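PDB 3VV3: deseasin MCP-01 from Pseudoalteromonas sp., which degrades collagen, hydrolysing its peptide bonds as a serine protease of the subtilisin family. Local coordinates for residues S224-D229 against T243-G248; A200-V205 against S235-W240. All coordinates share one frame; numbering follows the deposited sequence.

Contact 1. Residues S224-D229 against T243-G248; sequences SIASTD and TSVDMG
Ser-224 N gives its hydrogen to Asp-246 OD2 at 2.8 Å, in a nearly straight bond with an N-H...O angle of 173°. It meets the oxygen from the anti side of the carboxylate, somewhat out of its plane. The carboxylate can reach back because CG of Asp-246 stands beside its own backbone N and anti to the carbonyl carbon (chi1 -60°). That backbone N completes the grip, donating to Ser-224 O at 2.9 Å, so one aspartate holds both the N-H and the C=O of a single residue. Ser-224 OG is hydrogen-bonded to Ser-215 O. Beyond Asp-246 the chain becomes strand 247-250, which lies beside 222-228 as an outermost strand of the parallel sheet at the core of this subtilisin-like alpha/beta fold. Ala-226 N donates to Met-247 O at 2.9 Å, in parallel register. The same oxygen also takes a CA-H...O contact from Ile-225, the residue just before. One step on, Gly-248 CA lies 3.1 Å from Ala-226 O; this glycine carries no CB, and the place for one is close to Thr-228 CG2. On one face of the sheet Ile-225 and Met-247 run side by side, pointing the same way. Their contact is tight, with Ile-225 CD1 3.5 Å from Met-247 CG. Helix 269-284 packs on Ile-225 through Ala-272 and Val-276, and Met-300 of helix 292-301 touches Met-247. Ala-226 points to the other face, where its CB meets Val-245 CG1 at 3.9 Å. That methyl lies anti to the backbone N of Val-245 (chi1 -179°), which also brings it to 3.5 Å from Ser-224 O.

Contact 2. Residues A200-V205 against S235-W240; sequences AGNDAV and SSFSQW
Val-205 O sits over one face of the Trp-240 indole, 3.5 Å above its plane and offset toward the rim, while Ser-238 O lies in plane at the ring's edge. The Phe-237 ring has Ser-235 CB over one face, and Asn-202 OD1 comes obliquely to CD1 at 3.7 Å, its amide turned 72° from the ring. These loops follow neighbouring strands of the subtilisin-like sheet. In this family the asparagine of the Ala-Gly-Asn sequence lines the oxyanion hole, consistent with Asn-202, whose OD1 accepts from Thr-269 N. The indole is folded back because CG of Trp-240 stands between its backbone N and carbonyl carbon (chi1 65°). Val-205 O thus meets the ring and also accepts from Trp-240 N, at 3.2 Å. Lys-312 adds a cation-pi contact to the indole. With an alanine in place of Trp-240, Val-205 O and the Ala-204 carbonyl carbon would probably lose the ring that packs on them, and Lys-312 its aromatic partner. Gln-239 N donates to Gly-201 O at 2.9 Å, and the Gln-239 side chain extends along 200-205, with its CG 3.8 Å from Val-205 CG2. Gly-201 has a positive phi, and a CB there would be jammed against the carbonyl O of Ala-200. Towards the second subunit, Ser-236 OG bonds Gly-144 N of that subunit. Ala-204 N makes a weak bond to Phe-237 O, and Ala-204 CA points its hydrogen almost straight at Ser-238 O, 3.4 Å away.

The centres of contacts 1 and 2 lie about 9 Å apart, on the same side of the chain's centre, and their segments alternate along the sequence: 200-205, 224-229, 235-240, 243-248. Contact 1 joins strands 222-228 and 247-250 at one border of the seven-stranded parallel sheet; contact 2 joins the loops that follow strands 195-199 and 222-228. They touch directly, Ile-225 O lying 2.9 Å from Ala-200 N and Ser-227 OG 2.7 Å from Ser-235 OG, both probable hydrogen bonds. Strand 222-228 thus ties the sheet border to the loop bearing Asn-202, near the presumed Ser-270, His-105 and Asp-50 triad.

Contact 1. Residues S224-D229 against T243-G248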
loop_
_atom_site.group_PDB
_atom_site.type_symbol
_atom_site.label_atom_id
_atom_site.label_comp_id
_atom_site.label_asym_id
_atom_site.label_seq_id
_atom_site.Cartn_x
_atom_site.Cartn_y
_atom_site.Cartn_z
ATOM N N SER A 224 -2.299 -11.480 15.740
ATOM C CA SER A 224 -2.754 -10.340 14.940
ATOM C C SER A 224 -2.081 -9.069 15.401
ATOM O O SER A 224 -2.116 -8.742 16.592
ATOM C CB SER A 224 -4.279 -10.152 15.051
ATOM O OG SER A 224 -4.963 -11.271 14.537
ATOM N N ILE A 225 -1.505 -8.332 14.456
ATOM C CA ILE A 225 -0.579 -7.255 14.804
ATOM C C ILE A 225 -1.033 -5.866 14.338
ATOM O O ILE A 225 -1.292 -5.657 13.156
ATOM C CB ILE A 225 0.821 -7.562 14.232
ATOM C CG1 ILE A 225 1.310 -8.930 14.740
ATOM C CG2 ILE A 225 1.798 -6.447 14.570
ATOM C CD1 ILE A 225 1.266 -9.069 16.250
ATOM N N ALA A 226 -1.130 -4.929 15.282
ATOM C CA ALA A 226 -1.367 -3.522 14.960
ATOM C C ALA A 226 -0.026 -2.838 14.760
ATOM O O ALA A 226 1.018 -3.354 15.188
ATOM C CB ALA A 226 -2.161 -2.835 16.084
ATOM N N SER A 227 -0.052 -1.664 14.135
ATOM C CA SER A 227 1.165 -0.923 13.837
ATOM C C SER A 227 1.396 0.225 14.821
ATOM O O SER A 227 0.457 0.906 15.229
ATOM C CB SER A 227 1.100 -0.366 12.409
ATOM O OG SER A 227 2.221 0.462 12.140
ATOM N N THR A 228 2.660 0.432 15.182
ATOM C CA THR A 228 3.070 1.569 16.010
ATOM C C THR A 228 4.082 2.438 15.272
ATOM O O THR A 228 4.681 2.012 14.272
ATOM C CB THR A 228 3.675 1.101 17.356
ATOM O OG1 THR A 228 4.851 0.310 17.117
ATOM C CG2 THR A 228 2.666 0.273 18.132
ATOM N N ASP A 229 4.283 3.658 15.770
ATOM C CA ASP A 229 5.185 4.602 15.128
ATOM C C ASP A 229 6.389 4.970 16.001
ATOM O O ASP A 229 6.591 4.415 17.088
ATOM C CB ASP A 229 4.435 5.865 14.661
ATOM C CG ASP A 229 3.906 6.712 15.820
ATOM O OD1 ASP A 229 4.430 6.610 16.950
ATOM O OD2 ASP A 229 2.953 7.494 15.588
ATOM N N THR A 243 -10.297 -7.592 21.450
ATOM C CA THR A 243 -10.236 -9.049 21.485
ATOM C C THR A 243 -9.670 -9.647 20.198
ATOM O O THR A 243 -9.171 -10.778 20.205
ATOM C CB THR A 243 -11.619 -9.677 21.785
ATOM O OG1 THR A 243 -12.525 -9.402 20.709
ATOM C CG2 THR A 243 -12.198 -9.121 23.091
ATOM N N SER A 244 -9.732 -8.891 19.103
ATOM C CA SER A 244 -9.372 -9.433 17.789
ATOM C C SER A 244 -7.971 -9.040 17.306
ATOM O O SER A 244 -7.495 -9.550 16.285
ATOM C CB SER A 244 -10.419 -9.042 16.739
ATOM O OG SER A 244 -10.392 -7.649 16.492
ATOM N N VAL A 245 -7.317 -8.127 18.018
ATOM C CA VAL A 245 -5.919 -7.800 17.733
ATOM C C VAL A 245 -5.112 -7.983 19.020
ATOM O O VAL A 245 -5.583 -7.642 20.106
ATOM C CB VAL A 245 -5.766 -6.366 17.168
ATOM C CG1 VAL A 245 -4.292 -6.055 16.858
ATOM C CG2 VAL A 245 -6.620 -6.204 15.911
ATOM N N ASP A 246 -3.900 -8.514 18.906
ATOM C CA ASP A 246 -3.181 -8.982 20.093
ATOM C C ASP A 246 -2.157 -8.008 20.668
ATOM O O ASP A 246 -2.032 -7.882 21.887
ATOM C CB ASP A 246 -2.502 -10.319 19.778
ATOM C CG ASP A 246 -3.498 -11.384 19.387
ATOM O OD1 ASP A 246 -4.482 -11.564 20.144
ATOM O OD2 ASP A 246 -3.303 -12.035 18.332
ATOM N N MET A 247 -1.411 -7.342 19.795
ATOM C CA MET A 247 -0.312 -6.480 20.227
ATOM C C MET A 247 0.128 -5.604 19.061
ATOM O O MET A 247 -0.399 -5.733 17.962
ATOM C CB MET A 247 0.868 -7.323 20.722
ATOM C CG MET A 247 1.448 -8.245 19.644
ATOM S SD MET A 247 2.854 -9.213 20.244
ATOM C CE MET A 247 4.063 -7.923 20.542
ATOM N N GLY A 248 1.099 -4.728 19.296
ATOM C CA GLY A 248 1.587 -3.852 18.244
ATOM C C GLY A 248 3.076 -3.998 18.002
ATOM O O GLY A 248 3.789 -4.551 18.834
#

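Contact 2. Residues A200-V205 against S235-W240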
loop_
_atom_site.group_PDB
_atom_site.type_symbol
_atom_site.label_atom_id
_atom_site.label_comp_id
_atom_site.label_asym_id
_atom_site.label_seq_id
_atom_site.Cartn_x
_atom_site.Cartn_y
_atom_site.Cartn_z
ATOM N N ALA A 200 -3.166 -6.398 11.050
ATOM C CA ALA A 200 -4.504 -6.000 11.482
ATOM C C ALA A 200 -5.258 -5.164 10.438
ATOM O O ALA A 200 -6.485 -5.084 10.481
ATOM C CB ALA A 200 -4.449 -5.261 12.824
ATOM N N GLY A 201 -4.533 -4.546 9.509
ATOM C CA GLY A 201 -5.155 -3.719 8.485
ATOM C C GLY A 201 -4.890 -2.229 8.662
ATOM O O GLY A 201 -4.588 -1.790 9.769
ATOM N N ASN A 202 -5.041 -1.450 7.585
ATOM C CA ASN A 202 -4.644 -0.038 7.603
ATOM C C ASN A 202 -5.788 0.959 7.465
ATOM O O ASN A 202 -5.589 2.075 6.983
ATOM C CB ASN A 202 -3.637 0.251 6.496
ATOM C CG ASN A 202 -2.422 -0.639 6.572
ATOM O OD1 ASN A 202 -2.088 -1.148 7.630
ATOM N ND2 ASN A 202 -1.755 -0.830 5.439
ATOM N N ASP A 203 -6.973 0.567 7.903
ATOM C CA ASP A 203 -8.135 1.418 7.709
ATOM C C ASP A 203 -8.615 2.104 8.986
ATOM O O ASP A 203 -9.692 2.690 9.007
ATOM C CB ASP A 203 -9.276 0.631 7.058
ATOM C CG ASP A 203 -10.311 1.541 6.426
ATOM O OD1 ASP A 203 -9.934 2.320 5.524
ATOM O OD2 ASP A 203 -11.489 1.493 6.842
ATOM N N ALA A 204 -7.813 2.045 10.042
ATOM C CA ALA A 204 -8.083 2.843 11.242
ATOM C C ALA A 204 -9.497 2.663 11.796
ATOM O O ALA A 204 -10.189 3.641 12.094
ATOM C CB ALA A 204 -7.793 4.324 10.978
ATOM N N VAL A 205 -9.911 1.408 11.947
ATOM C CA VAL A 205 -11.185 1.080 12.577
ATOM C C VAL A 205 -11.032 -0.081 13.553
ATOM O O VAL A 205 -10.002 -0.763 13.577
ATOM C CB VAL A 205 -12.273 0.724 11.546
ATOM C CG1 VAL A 205 -12.599 1.944 10.677
ATOM C CG2 VAL A 205 -11.843 -0.469 10.700
ATOM N N SER A 235 -0.023 3.698 15.207
ATOM C CA SER A 235 0.048 4.386 13.927
ATOM C C SER A 235 -1.338 4.886 13.572
ATOM O O SER A 235 -2.309 4.182 13.781
ATOM C CB SER A 235 0.546 3.422 12.847
ATOM O OG SER A 235 1.807 2.891 13.205
ATOM N N SER A 236 -1.435 6.097 13.036
ATOM C CA SER A 236 -2.760 6.663 12.774
ATOM C C SER A 236 -3.625 5.800 11.855
ATOM O O SER A 236 -4.843 5.783 12.003
ATOM C CB SER A 236 -2.668 8.098 12.247
ATOM O OG SER A 236 -1.732 8.187 11.194
ATOM N N PHE A 237 -2.991 5.089 10.923
ATOM C CA PHE A 237 -3.705 4.216 9.993
ATOM C C PHE A 237 -4.103 2.858 10.570
ATOM O O PHE A 237 -4.915 2.155 9.979
ATOM C CB PHE A 237 -2.875 3.989 8.719
ATOM C CG PHE A 237 -1.493 3.443 8.986
ATOM C CD1 PHE A 237 -1.313 2.105 9.292
ATOM C CD2 PHE A 237 -0.381 4.272 8.926
ATOM C CE1 PHE A 237 -0.049 1.592 9.550
ATOM C CE2 PHE A 237 0.909 3.768 9.177
ATOM C CZ PHE A 237 1.070 2.424 9.491
ATOM N N SER A 238 -3.544 2.480 11.715
ATOM C CA SER A 238 -3.693 1.095 12.174
ATOM C C SER A 238 -5.104 0.727 12.611
ATOM O O SER A 238 -5.757 1.473 13.326
ATOM C CB SER A 238 -2.729 0.789 13.327
ATOM O OG SER A 238 -2.724 -0.608 13.628
ATOM N N GLN A 239 -5.550 -0.454 12.210
ATOM C CA GLN A 239 -6.744 -1.036 12.805
ATOM C C GLN A 239 -6.365 -1.588 14.185
ATOM O O GLN A 239 -5.179 -1.709 14.509
ATOM C CB GLN A 239 -7.341 -2.106 11.872
ATOM C CG GLN A 239 -8.129 -1.465 10.713
ATOM C CD GLN A 239 -8.441 -2.409 9.569
ATOM O OE1 GLN A 239 -9.154 -3.411 9.727
ATOM N NE2 GLN A 239 -7.929 -2.081 8.398
ATOM N N TRP A 240 -7.364 -1.870 15.010
ATOM C CA TRP A 240 -7.121 -2.374 16.359
ATOM C C TRP A 240 -8.273 -3.301 16.712
ATOM O O TRP A 240 -9.152 -3.537 15.889
ATOM C CB TRP A 240 -7.016 -1.219 17.369
ATOM C CG TRP A 240 -8.301 -0.454 17.525
ATOM C CD1 TRP A 240 -9.310 -0.708 18.416
ATOM C CD2 TRP A 240 -8.730 0.669 16.744
ATOM N NE1 TRP A 240 -10.337 0.194 18.242
ATOM C CE2 TRP A 240 -10.003 1.051 17.224
ATOM C CE3 TRP A 240 -8.158 1.394 15.695
ATOM C CZ2 TRP A 240 -10.711 2.124 16.683
ATOM C CZ3 TRP A 240 -8.870 2.465 15.160
ATOM C CH2 TRP A 240 -10.127 2.816 15.657
#